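PDB 7LHV: sulfate transporter 4.1, chloroplastic from Arabidopsis thaliana, which cotransports sulfate with protons across a membrane as an SLC26/SulP-family symporter and may play a role in regulating sulfate assimilation. Local coordinates for residues G527-F539 with I569-D583. Numbering follows the deposited sequence.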
# COMPACT_ATOMS: atom_id res chain seq x y z
N GLY A 527 -4.00 -37.95 -15.49
CA GLY A 527 -5.27 -37.69 -14.86
C GLY A 527 -5.18 -36.97 -13.53
O GLY A 527 -6.17 -36.38 -13.10
N ILE A 528 -4.02 -36.97 -12.88
CA ILE A 528 -3.84 -36.38 -11.56
C ILE A 528 -2.89 -35.20 -11.68
O ILE A 528 -1.84 -35.31 -12.33
CB ILE A 528 -3.31 -37.40 -10.54
CG1 ILE A 528 -4.27 -38.59 -10.43
CG2 ILE A 528 -3.11 -36.75 -9.19
CD1 ILE A 528 -3.80 -39.64 -9.46
N VAL A 529 -3.26 -34.08 -11.07
CA VAL A 529 -2.41 -32.91 -10.97
C VAL A 529 -2.19 -32.59 -9.50
O VAL A 529 -3.16 -32.45 -8.75
CB VAL A 529 -3.02 -31.70 -11.71
CG1 VAL A 529 -2.37 -30.42 -11.25
CG2 VAL A 529 -2.86 -31.87 -13.20
N ILE A 530 -0.93 -32.48 -9.10
CA ILE A 530 -0.56 -32.17 -7.72
C ILE A 530 -0.04 -30.74 -7.70
O ILE A 530 0.94 -30.41 -8.37
CB ILE A 530 0.49 -33.14 -7.18
CG1 ILE A 530 0.09 -34.58 -7.51
CG2 ILE A 530 0.65 -32.96 -5.68
CD1 ILE A 530 1.22 -35.57 -7.42
N VAL A 531 -0.70 -29.88 -6.91
CA VAL A 531 -0.41 -28.46 -6.87
C VAL A 531 -0.02 -28.08 -5.46
O VAL A 531 -0.70 -28.45 -4.50
CB VAL A 531 -1.62 -27.63 -7.34
CG1 VAL A 531 -1.44 -26.17 -6.99
CG2 VAL A 531 -1.81 -27.78 -8.84
N ARG A 532 1.08 -27.34 -5.32
CA ARG A 532 1.55 -26.83 -4.04
C ARG A 532 1.58 -25.32 -4.09
O ARG A 532 2.17 -24.73 -5.01
CB ARG A 532 2.94 -27.37 -3.71
CG ARG A 532 3.46 -27.02 -2.34
CD ARG A 532 4.91 -27.44 -2.22
NE ARG A 532 5.77 -26.66 -3.10
CZ ARG A 532 6.89 -27.12 -3.66
NH1 ARG A 532 7.32 -28.35 -3.44
NH2 ARG A 532 7.58 -26.31 -4.46
N ILE A 533 0.94 -24.68 -3.12
CA ILE A 533 0.94 -23.23 -3.00
C ILE A 533 2.08 -22.84 -2.07
O ILE A 533 1.99 -23.02 -0.86
CB ILE A 533 -0.41 -22.70 -2.49
CG1 ILE A 533 -1.53 -23.07 -3.46
CG2 ILE A 533 -0.34 -21.20 -2.28
CD1 ILE A 533 -2.37 -24.23 -3.01
N ASP A 534 3.15 -22.29 -2.64
CA ASP A 534 4.34 -21.98 -1.86
C ASP A 534 4.21 -20.65 -1.13
O ASP A 534 5.10 -19.80 -1.23
CB ASP A 534 5.58 -21.95 -2.76
CG ASP A 534 5.87 -23.29 -3.40
OD1 ASP A 534 5.74 -24.32 -2.70
OD2 ASP A 534 6.22 -23.32 -4.60
N SER A 535 3.12 -20.47 -0.38
CA SER A 535 2.87 -19.24 0.36
C SER A 535 1.63 -19.38 1.22
O SER A 535 0.76 -20.21 0.92
CB SER A 535 2.70 -18.06 -0.60
OG SER A 535 1.77 -18.37 -1.62
N PRO A 536 1.50 -18.61 2.30
CA PRO A 536 0.22 -18.55 3.00
C PRO A 536 -0.85 -17.93 2.11
O PRO A 536 -0.57 -17.05 1.29
CB PRO A 536 0.52 -17.66 4.21
CG PRO A 536 1.72 -16.88 3.81
CD PRO A 536 2.53 -17.78 2.95
N ILE A 537 -2.08 -18.40 2.27
CA ILE A 537 -3.20 -17.94 1.47
C ILE A 537 -4.00 -16.94 2.29
O ILE A 537 -4.45 -17.24 3.40
CB ILE A 537 -4.09 -19.11 1.02
CG1 ILE A 537 -3.23 -20.23 0.43
CG2 ILE A 537 -5.10 -18.64 0.00
CD1 ILE A 537 -4.03 -21.44 0.01
N TYR A 538 -4.17 -15.74 1.75
CA TYR A 538 -4.96 -14.70 2.40
C TYR A 538 -5.61 -13.85 1.31
O TYR A 538 -5.54 -14.18 0.12
CB TYR A 538 -4.11 -13.90 3.39
CG TYR A 538 -3.00 -13.07 2.78
CD1 TYR A 538 -1.94 -13.67 2.11
CD2 TYR A 538 -2.99 -11.69 2.90
CE1 TYR A 538 -0.93 -12.92 1.57
CE2 TYR A 538 -1.98 -10.93 2.36
CZ TYR A 538 -0.95 -11.55 1.69
OH TYR A 538 0.07 -10.80 1.15
N PHE A 539 -6.24 -12.75 1.71
CA PHE A 539 -7.10 -12.02 0.79
C PHE A 539 -6.34 -11.40 -0.38
O PHE A 539 -6.94 -11.13 -1.42
CB PHE A 539 -7.88 -10.92 1.53
CG PHE A 539 -7.02 -9.99 2.32
CD1 PHE A 539 -6.48 -8.86 1.73
CD2 PHE A 539 -6.77 -10.22 3.66
CE1 PHE A 539 -5.69 -7.99 2.46
CE2 PHE A 539 -5.98 -9.35 4.39
CZ PHE A 539 -5.45 -8.24 3.79
N ILE A 569 -8.01 -34.65 -16.53
CA ILE A 569 -7.99 -34.02 -15.21
C ILE A 569 -9.16 -34.60 -14.43
O ILE A 569 -10.30 -34.13 -14.58
CB ILE A 569 -8.07 -32.49 -15.27
CG1 ILE A 569 -6.91 -31.91 -16.08
CG2 ILE A 569 -8.05 -31.91 -13.87
CD1 ILE A 569 -5.56 -32.21 -15.51
N ASN A 570 -8.90 -35.61 -13.60
CA ASN A 570 -9.92 -36.21 -12.76
C ASN A 570 -9.76 -35.87 -11.29
O ASN A 570 -10.77 -35.75 -10.59
CB ASN A 570 -9.92 -37.74 -12.91
CG ASN A 570 -10.19 -38.18 -14.33
OD1 ASN A 570 -11.32 -38.11 -14.81
ND2 ASN A 570 -9.15 -38.66 -15.01
N PHE A 571 -8.53 -35.72 -10.81
CA PHE A 571 -8.25 -35.37 -9.43
C PHE A 571 -7.26 -34.22 -9.38
O PHE A 571 -6.32 -34.17 -10.17
CB PHE A 571 -7.69 -36.57 -8.65
CG PHE A 571 -8.45 -37.85 -8.86
CD1 PHE A 571 -9.51 -38.18 -8.04
CD2 PHE A 571 -8.10 -38.72 -9.88
CE1 PHE A 571 -10.21 -39.35 -8.23
CE2 PHE A 571 -8.80 -39.89 -10.07
CZ PHE A 571 -9.86 -40.21 -9.24
N VAL A 572 -7.49 -33.30 -8.44
CA VAL A 572 -6.56 -32.20 -8.18
C VAL A 572 -6.21 -32.24 -6.70
O VAL A 572 -7.10 -32.14 -5.85
CB VAL A 572 -7.15 -30.84 -8.56
CG1 VAL A 572 -6.29 -29.72 -8.02
CG2 VAL A 572 -7.27 -30.72 -10.07
N ILE A 573 -4.93 -32.37 -6.40
CA ILE A 573 -4.44 -32.48 -5.03
C ILE A 573 -3.68 -31.22 -4.68
O ILE A 573 -2.81 -30.78 -5.44
CB ILE A 573 -3.54 -33.72 -4.85
CG1 ILE A 573 -4.23 -34.96 -5.42
CG2 ILE A 573 -3.21 -33.92 -3.39
CD1 ILE A 573 -3.32 -36.14 -5.54
N LEU A 574 -4.02 -30.62 -3.54
CA LEU A 574 -3.34 -29.42 -3.06
C LEU A 574 -2.38 -29.80 -1.95
O LEU A 574 -2.78 -30.39 -0.94
CB LEU A 574 -4.34 -28.36 -2.58
CG LEU A 574 -5.05 -27.55 -3.66
CD1 LEU A 574 -6.06 -28.37 -4.41
CD2 LEU A 574 -5.70 -26.33 -3.03
N GLU A 575 -1.11 -29.45 -2.14
CA GLU A 575 -0.10 -29.57 -1.09
C GLU A 575 -0.11 -28.29 -0.28
O GLU A 575 0.32 -27.23 -0.77
CB GLU A 575 1.27 -29.81 -1.71
CG GLU A 575 1.38 -31.11 -2.43
CD GLU A 575 1.26 -32.28 -1.50
OE1 GLU A 575 1.70 -32.17 -0.33
OE2 GLU A 575 0.69 -33.30 -1.92
N MET A 576 -0.62 -28.35 0.94
CA MET A 576 -0.71 -27.17 1.78
C MET A 576 0.32 -27.18 2.90
O MET A 576 0.15 -26.47 3.90
CB MET A 576 -2.13 -27.03 2.33
CG MET A 576 -3.15 -26.74 1.24
SD MET A 576 -4.86 -26.64 1.78
CE MET A 576 -4.82 -25.10 2.68
N SER A 577 1.38 -27.98 2.76
CA SER A 577 2.46 -27.95 3.73
C SER A 577 3.17 -26.60 3.83
O SER A 577 3.43 -26.16 4.96
CB SER A 577 3.45 -29.10 3.45
OG SER A 577 3.93 -29.09 2.12
N PRO A 578 3.51 -25.91 2.73
CA PRO A 578 4.11 -24.58 2.89
C PRO A 578 3.11 -23.49 3.22
O PRO A 578 3.53 -22.37 3.54
CB PRO A 578 4.76 -24.33 1.52
CG PRO A 578 3.89 -25.04 0.60
CD PRO A 578 3.42 -26.27 1.31
N VAL A 579 1.81 -23.77 3.16
CA VAL A 579 0.79 -22.79 3.49
C VAL A 579 0.78 -22.64 5.01
O VAL A 579 0.25 -23.49 5.72
CB VAL A 579 -0.59 -23.19 2.95
CG1 VAL A 579 -1.60 -22.11 3.25
CG2 VAL A 579 -0.51 -23.45 1.46
N THR A 580 1.36 -21.55 5.50
CA THR A 580 1.47 -21.36 6.94
C THR A 580 0.10 -21.15 7.58
O THR A 580 -0.19 -21.71 8.64
CB THR A 580 2.39 -20.18 7.25
OG1 THR A 580 3.69 -20.44 6.71
CG2 THR A 580 2.51 -19.97 8.74
N HIS A 581 -0.75 -20.34 6.95
CA HIS A 581 -2.06 -20.04 7.50
C HIS A 581 -3.00 -19.67 6.37
O HIS A 581 -2.57 -19.29 5.28
CB HIS A 581 -1.98 -18.90 8.53
CG HIS A 581 -1.19 -17.72 8.05
ND1 HIS A 581 -1.71 -16.79 7.17
CD2 HIS A 581 0.07 -17.31 8.32
CE1 HIS A 581 -0.80 -15.87 6.92
NE2 HIS A 581 0.29 -16.16 7.61
N ILE A 582 -4.30 -19.77 6.65
CA ILE A 582 -5.34 -19.38 5.71
C ILE A 582 -6.41 -18.59 6.45
O ILE A 582 -6.69 -18.83 7.63
CB ILE A 582 -5.98 -20.59 4.99
CG1 ILE A 582 -6.53 -21.60 5.99
CG2 ILE A 582 -4.98 -21.25 4.06
CD1 ILE A 582 -7.20 -22.78 5.34
N ASP A 583 -7.00 -17.62 5.76
CA ASP A 583 -8.05 -16.78 6.31
C ASP A 583 -9.41 -17.22 5.77
O ASP A 583 -9.55 -18.27 5.13
CB ASP A 583 -7.76 -15.31 6.01
CG ASP A 583 -7.69 -15.03 4.53
OD1 ASP A 583 -7.59 -15.99 3.74
OD2 ASP A 583 -7.72 -13.84 4.14
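Arg532 lies against Glu575 and Pro578 where two parallel strands of the STAS domain, 527-533 and 569-575, come to their C-terminal ends. Its CB touches CB of Glu575 at 3.6 Å. With CG anti to the backbone N (chi1 -174°), the chain runs across the proline side chain at about a right angle: Arg532 CG is 3.6 Å from Pro578 CG, and Arg532 CD stays beside Pro578 CG and CD. A bend at chi3 then turns the guanidinium back along its own segment, to the carboxylate of Asp534 just past the strand, where NE and NH2 form a salt bridge; NH2 meets OD2 on its syn side, nearly in the guanidinium plane. NH1 has a weak hydrogen bond to Thr510 OG1. Cut back to an alanine, this residue would probably leave Asp534 with His500 but no arginine to pair with, and strip the CG/CD edge of Pro578 of its covering methylenes.

Along the strands, the backbones are joined by a parallel ladder: Val529 O accepts from Ile573 N at 2.9 Å, Ile573 O from Val531 N, and Val531 O from Glu575 N. Ile528 CG2 packs on Ile573 CD1 (3.7 Å) on the sheet face that also carries Arg532. Past the strands the two loops stay together. Pro536 CB sits over one face of the His581 ring, 3.7 Å from its centroid, a CH-pi contact, and both residues pack on Glu495 of the second subunit. Ile537 N donates to His581 O at 3.2 Å. Asp583 caps the N-terminus of helix 584-599 through Ala586 N.

These are the central strands of a four-stranded mixed sheet, joined as a beta-alpha-beta unit through helix 542-560, on which Val529 and Val531 pack. Helix 635-643 meets Ile528 and Ile573 on the other face, while strand 501-504 runs antiparallel beside 527-533 and strand 603-606 parallel beside 569-575.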